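Local coordinates for STIL N-terminal domain-containing protein (Trichoplax adhaerens, PDB 5OI9) that probably takes part in centriole assembly, as expected of a STIL protein, whose direct binding by CEP85 ensures robust PLK4 activation, at residues L241-D246 against G258-G263; R213-P218 against V299-T304. All blocks are in the same frame, centred on the assembly; numbering follows the deposited sequence.

Overall arrangement
The two contacts show how one face of a mixed sheet is linked across its strands and then covered by a helix. Along the chain the segments come in the order 213-218, 241-246, 258-263 and 299-304, so the pair of contact 1 falls between the two halves of contact 2. They lie about 11 Å apart, centre to centre, on the same side of the chain's centre. Strands 256-264 and 296-302 are parallel neighbours, probably hydrogen-bonded from Val261 N to Val299 O and from Val261 O to Tyr301 N, while Leu215 also touches Leu243 and Trp260. These residues and Tyr301 thus pack between helix 210-216 and the sheet of the STIL N-terminal domain.

Contact 1: residues L241-D246 against G258-G263; sequences LLLVLD and GIWVDG
Trp260 reaches the sheet's last strand within this chain through its indole N-H: NE1 donates to Val244 O across 3.0 Å, with an N-H...O angle of 153°. The carbonyl oxygen sits at the ring's edge, tilted moderately from its plane, and the donor approaches from well above the carbonyl plane instead of along a lone pair. Beside this bond, Leu243 supplies the apolar half of the contact. Its CB lies 4.0 Å from Trp260 CD1, its CD2 comes to 4.1 Å from the same carbon, and its CD1 methyl lies over one face of the indole. The tryptophan's CG lies between the backbone N and the carbonyl carbon (chi1 62°), and the ring stands nearly upright on that bond (chi2 -95°), which brings its pyrrole side to Leu243 and Val244. A phenylalanine here would probably leave Val244 O without this donor and pull the aromatic surface back from Leu243. Farther out, strand 229-235 lies between strands 241-245 and 256-264: Leu242 and Val244 bond to its backbone at Ala234 and Tyr232, and Gly258 at Val233. On the other side, Leu241 bonds to Ser205 and Val207. Leu211 of helix 210-216 packs on Leu243. Helix-on-sheet packing is the general feature here; the Trp260-Val244 link that skips strand 229-235 is particular to this STIL N-terminal domain.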
loop_
_atom_site.group_PDB
_atom_site.type_symbol
_atom_site.label_atom_id
_atom_site.label_comp_id
_atom_site.label_asym_id
_atom_site.label_seq_id
_atom_site.Cartn_x
_atom_site.Cartn_y
_atom_site.Cartn_z
ATOM N N LEU A 241 9.285 -11.550 -25.941
ATOM C CA LEU A 241 9.336 -11.011 -24.590
ATOM C C LEU A 241 10.455 -11.659 -23.788
ATOM O O LEU A 241 10.642 -12.879 -23.828
ATOM C CB LEU A 241 7.999 -11.226 -23.878
ATOM C CG LEU A 241 6.748 -10.709 -24.588
ATOM C CD1 LEU A 241 5.517 -10.915 -23.719
ATOM C CD2 LEU A 241 6.908 -9.242 -24.964
ATOM N N LEU A 242 11.192 -10.830 -23.052
ATOM C CA LEU A 242 12.237 -11.283 -22.144
ATOM C C LEU A 242 11.859 -10.865 -20.731
ATOM O O LEU A 242 11.599 -9.683 -20.482
ATOM C CB LEU A 242 13.598 -10.697 -22.532
ATOM C CG LEU A 242 14.414 -11.463 -23.572
ATOM C CD1 LEU A 242 15.585 -10.627 -24.068
ATOM C CD2 LEU A 242 14.912 -12.763 -22.972
ATOM N N LEU A 243 11.828 -11.827 -19.814
ATOM C CA LEU A 243 11.479 -11.548 -18.428
ATOM C C LEU A 243 12.724 -11.138 -17.655
ATOM O O LEU A 243 13.801 -11.714 -17.833
ATOM C CB LEU A 243 10.828 -12.767 -17.773
ATOM C CG LEU A 243 9.601 -13.354 -18.479
ATOM C CD1 LEU A 243 8.875 -14.319 -17.558
ATOM C CD2 LEU A 243 8.659 -12.265 -18.969
ATOM N N VAL A 244 12.569 -10.134 -16.794
ATOM C CA VAL A 244 13.685 -9.533 -16.074
ATOM C C VAL A 244 13.353 -9.488 -14.590
ATOM O O VAL A 244 12.216 -9.189 -14.206
ATOM C CB VAL A 244 13.999 -8.117 -16.606
ATOM C CG1 VAL A 244 15.264 -7.579 -15.970
ATOM C CG2 VAL A 244 14.129 -8.122 -18.125
ATOM N N LEU A 245 14.347 -9.785 -13.755
ATOM C CA LEU A 245 14.185 -9.655 -12.315
ATOM C C LEU A 245 14.063 -8.187 -11.921
ATOM O O LEU A 245 14.609 -7.298 -12.581
ATOM C CB LEU A 245 15.368 -10.294 -11.589
ATOM C CG LEU A 245 15.550 -11.798 -11.782
ATOM C CD1 LEU A 245 16.815 -12.277 -11.087
ATOM C CD2 LEU A 245 14.332 -12.545 -11.263
ATOM N N ASP A 246 13.344 -7.933 -10.821
ATOM C CA ASP A 246 13.151 -6.558 -10.372
ATOM C C ASP A 246 14.421 -5.940 -9.795
ATOM O O ASP A 246 14.419 -4.745 -9.483
ATOM C CB ASP A 246 12.014 -6.480 -9.344
ATOM C CG ASP A 246 12.294 -7.275 -8.071
ATOM O OD1 ASP A 246 13.392 -7.852 -7.934
ATOM O OD2 ASP A 246 11.395 -7.321 -7.197
ATOM N N GLY A 258 6.406 -3.754 -20.206
ATOM C CA GLY A 258 5.410 -4.155 -19.230
ATOM C C GLY A 258 6.057 -4.873 -18.059
ATOM O O GLY A 258 7.230 -4.667 -17.756
ATOM N N ILE A 259 5.252 -5.717 -17.412
ATOM C CA ILE A 259 5.620 -6.365 -16.160
ATOM C C ILE A 259 5.140 -7.809 -16.176
ATOM O O ILE A 259 4.291 -8.201 -16.980
ATOM C CB ILE A 259 5.021 -5.644 -14.931
ATOM C CG1 ILE A 259 3.492 -5.674 -15.003
ATOM C CG2 ILE A 259 5.530 -4.218 -14.836
ATOM C CD1 ILE A 259 2.800 -5.058 -13.792
ATOM N N TRP A 260 5.703 -8.604 -15.270
ATOM C CA TRP A 260 5.171 -9.918 -14.951
ATOM C C TRP A 260 4.923 -9.995 -13.451
ATOM O O TRP A 260 5.624 -9.360 -12.657
ATOM C CB TRP A 260 6.107 -11.055 -15.407
ATOM C CG TRP A 260 7.463 -11.063 -14.771
ATOM C CD1 TRP A 260 8.610 -10.517 -15.276
ATOM C CD2 TRP A 260 7.823 -11.667 -13.523
ATOM N NE1 TRP A 260 9.658 -10.737 -14.415
ATOM C CE2 TRP A 260 9.201 -11.439 -13.331
ATOM C CE3 TRP A 260 7.113 -12.372 -12.546
ATOM C CZ2 TRP A 260 9.883 -11.889 -12.201
ATOM C CZ3 TRP A 260 7.791 -12.815 -11.421
ATOM C CH2 TRP A 260 9.162 -12.574 -11.260
ATOM N N VAL A 261 3.897 -10.754 -13.068
ATOM C CA VAL A 261 3.507 -10.906 -11.672
ATOM C C VAL A 261 3.252 -12.381 -11.394
ATOM O O VAL A 261 2.636 -13.079 -12.207
ATOM C CB VAL A 261 2.264 -10.056 -11.326
ATOM C CG1 VAL A 261 1.777 -10.359 -9.911
ATOM C CG2 VAL A 261 2.575 -8.571 -11.471
ATOM N N ASP A 262 3.728 -12.852 -10.243
ATOM C CA ASP A 262 3.601 -14.243 -9.835
ATOM C C ASP A 262 3.025 -14.309 -8.425
ATOM O O ASP A 262 3.207 -13.394 -7.618
ATOM C CB ASP A 262 4.968 -14.949 -9.886
ATOM C CG ASP A 262 4.900 -16.402 -9.466
ATOM O OD1 ASP A 262 3.822 -17.017 -9.600
ATOM O OD2 ASP A 262 5.930 -16.927 -8.990
ATOM N N GLY A 263 2.313 -15.395 -8.139
ATOM C CA GLY A 263 1.881 -15.681 -6.784
ATOM C C GLY A 263 0.560 -15.085 -6.359
ATOM O O GLY A 263 0.348 -14.892 -5.157
#

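Contact 2: residues R213-P218 against V299-T304; sequences RSLSGP and VLYTQT
Leu215 presses its CB onto the face of the Tyr301 ring in a CH-pi contact, 3.7 Å from the ring centroid and only 12° off the normal. The two side chains cross at about a right angle, with CB over the centre of the phenol. Apolar contact extends this interaction toward one side of the ring, where the CD1 methyl of Leu215 comes within 3.7 Å of Tyr301 CE2. Tyr301 holds its CG beside the backbone N and anti to the carbonyl carbon (chi1 -64°), and a second torsion of -88° turns a flat face to the helix. Backbone atoms add packing from the same side of the ring plane, toward CD1 and CE1: Leu215 O lies 3.6 Å from Tyr301 CD1, and Ser216 N approaches Tyr301 CE1 obliquely at 4.0 Å. Polar bonding plays no part between the segments, for no hydrogen bond crosses; the hydroxyl of Ser216 instead pairs with Ala212 O, one turn back in its own helix, while its CB stays at the margin of the ring. Leu215 and Tyr301 are both buried, whereas Ser216 marks the exposed border. In the surrounding fold, helix 210-216 lies against the sheet through Leu211 near its start and Leu215 near its end, the latter also resting on Asp262 of strand 256-264, while Tyr301 further meets Ile206 and Pro308 from adjoining loops.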
loop_
_atom_site.group_PDB
_atom_site.type_symbol
_atom_site.label_atom_id
_atom_site.label_comp_id
_atom_site.label_asym_id
_atom_site.label_seq_id
_atom_site.Cartn_x
_atom_site.Cartn_y
_atom_site.Cartn_z
ATOM N N ARG A 213 11.398 -20.169 -17.499
ATOM C CA ARG A 213 11.150 -21.596 -17.309
ATOM C C ARG A 213 10.736 -21.906 -15.875
ATOM O O ARG A 213 9.907 -22.794 -15.640
ATOM C CB ARG A 213 12.392 -22.401 -17.695
ATOM C CG ARG A 213 12.415 -22.834 -19.152
ATOM C CD ARG A 213 13.690 -23.591 -19.515
ATOM N NE ARG A 213 14.757 -22.694 -19.947
ATOM C CZ ARG A 213 15.907 -22.529 -19.305
ATOM N NH1 ARG A 213 16.158 -23.213 -18.196
ATOM N NH2 ARG A 213 16.812 -21.684 -19.778
ATOM N N SER A 214 11.300 -21.188 -14.901
ATOM C CA SER A 214 10.937 -21.439 -13.509
ATOM C C SER A 214 9.553 -20.894 -13.180
ATOM O O SER A 214 8.869 -21.436 -12.304
ATOM C CB SER A 214 11.986 -20.836 -12.572
ATOM O OG SER A 214 12.046 -19.429 -12.713
ATOM N N LEU A 215 9.122 -19.833 -13.867
ATOM C CA LEU A 215 7.796 -19.275 -13.614
ATOM C C LEU A 215 6.701 -20.160 -14.192
ATOM O O LEU A 215 5.646 -20.336 -13.573
ATOM C CB LEU A 215 7.701 -17.863 -14.188
ATOM C CG LEU A 215 8.463 -16.789 -13.414
ATOM C CD1 LEU A 215 8.537 -15.502 -14.217
ATOM C CD2 LEU A 215 7.807 -16.545 -12.067
ATOM N N SER A 216 6.923 -20.715 -15.379
ATOM C CA SER A 216 5.965 -21.638 -15.968
ATOM C C SER A 216 6.116 -23.058 -15.441
ATOM O O SER A 216 5.308 -23.920 -15.800
ATOM C CB SER A 216 6.097 -21.637 -17.493
ATOM O OG SER A 216 7.362 -22.139 -17.891
ATOM N N GLY A 217 7.119 -23.315 -14.599
ATOM C CA GLY A 217 7.350 -24.635 -14.082
ATOM C C GLY A 217 6.357 -25.013 -12.997
ATOM O O GLY A 217 5.500 -24.214 -12.591
ATOM N N PRO A 218 6.474 -26.250 -12.506
ATOM C CA PRO A 218 5.479 -26.758 -11.547
ATOM C C PRO A 218 5.478 -26.042 -10.209
ATOM O O PRO A 218 4.465 -26.099 -9.504
ATOM C CB PRO A 218 5.872 -28.234 -11.390
ATOM C CG PRO A 218 7.322 -28.279 -11.753
ATOM C CD PRO A 218 7.494 -27.261 -12.839
ATOM N N VAL A 299 2.209 -10.155 -17.899
ATOM C CA VAL A 299 2.278 -11.610 -17.930
ATOM C C VAL A 299 1.982 -12.085 -16.515
ATOM O O VAL A 299 2.795 -11.899 -15.604
ATOM C CB VAL A 299 3.642 -12.108 -18.427
ATOM C CG1 VAL A 299 3.655 -13.622 -18.511
ATOM C CG2 VAL A 299 3.963 -11.496 -19.784
ATOM N N LEU A 300 0.807 -12.677 -16.321
ATOM C CA LEU A 300 0.288 -12.983 -14.992
ATOM C C LEU A 300 0.369 -14.485 -14.752
ATOM O O LEU A 300 -0.376 -15.258 -15.365
ATOM C CB LEU A 300 -1.147 -12.481 -14.850
ATOM C CG LEU A 300 -1.735 -12.490 -13.439
ATOM C CD1 LEU A 300 -0.889 -11.640 -12.504
ATOM C CD2 LEU A 300 -3.172 -11.996 -13.463
ATOM N N TYR A 301 1.259 -14.892 -13.850
ATOM C CA TYR A 301 1.386 -16.291 -13.443
ATOM C C TYR A 301 0.516 -16.509 -12.212
ATOM O O TYR A 301 0.941 -16.291 -11.077
ATOM C CB TYR A 301 2.842 -16.641 -13.163
ATOM C CG TYR A 301 3.732 -16.551 -14.378
ATOM C CD1 TYR A 301 3.899 -17.642 -15.221
ATOM C CD2 TYR A 301 4.406 -15.374 -14.684
ATOM C CE1 TYR A 301 4.710 -17.565 -16.335
ATOM C CE2 TYR A 301 5.219 -15.288 -15.795
ATOM C CZ TYR A 301 5.366 -16.386 -16.619
ATOM O OH TYR A 301 6.175 -16.308 -17.727
ATOM N N THR A 302 -0.720 -16.945 -12.434
ATOM C CA THR A 302 -1.602 -17.204 -11.307
ATOM C C THR A 302 -1.275 -18.552 -10.670
ATOM O O THR A 302 -0.712 -19.453 -11.300
ATOM C CB THR A 302 -3.072 -17.173 -11.735
ATOM O OG1 THR A 302 -3.359 -18.299 -12.572
ATOM C CG2 THR A 302 -3.382 -15.888 -12.487
ATOM N N GLN A 303 -1.638 -18.678 -9.395
ATOM C CA GLN A 303 -1.401 -19.901 -8.641
ATOM C C GLN A 303 -2.399 -21.003 -8.967
ATOM O O GLN A 303 -2.185 -22.148 -8.554
ATOM C CB GLN A 303 -1.446 -19.611 -7.138
ATOM C CG GLN A 303 -0.381 -18.649 -6.646
ATOM C CD GLN A 303 -0.630 -18.189 -5.222
ATOM O OE1 GLN A 303 -1.777 -18.023 -4.805
ATOM N NE2 GLN A 303 0.443 -17.983 -4.468
ATOM N N THR A 304 -3.472 -20.694 -9.692
ATOM C CA THR A 304 -4.539 -21.651 -9.940
ATOM C C THR A 304 -4.565 -22.177 -11.369
ATOM O O THR A 304 -5.439 -22.987 -11.696
ATOM C CB THR A 304 -5.899 -21.024 -9.600
ATOM O OG1 THR A 304 -6.102 -19.846 -10.394
ATOM C CG2 THR A 304 -5.956 -20.646 -8.124
#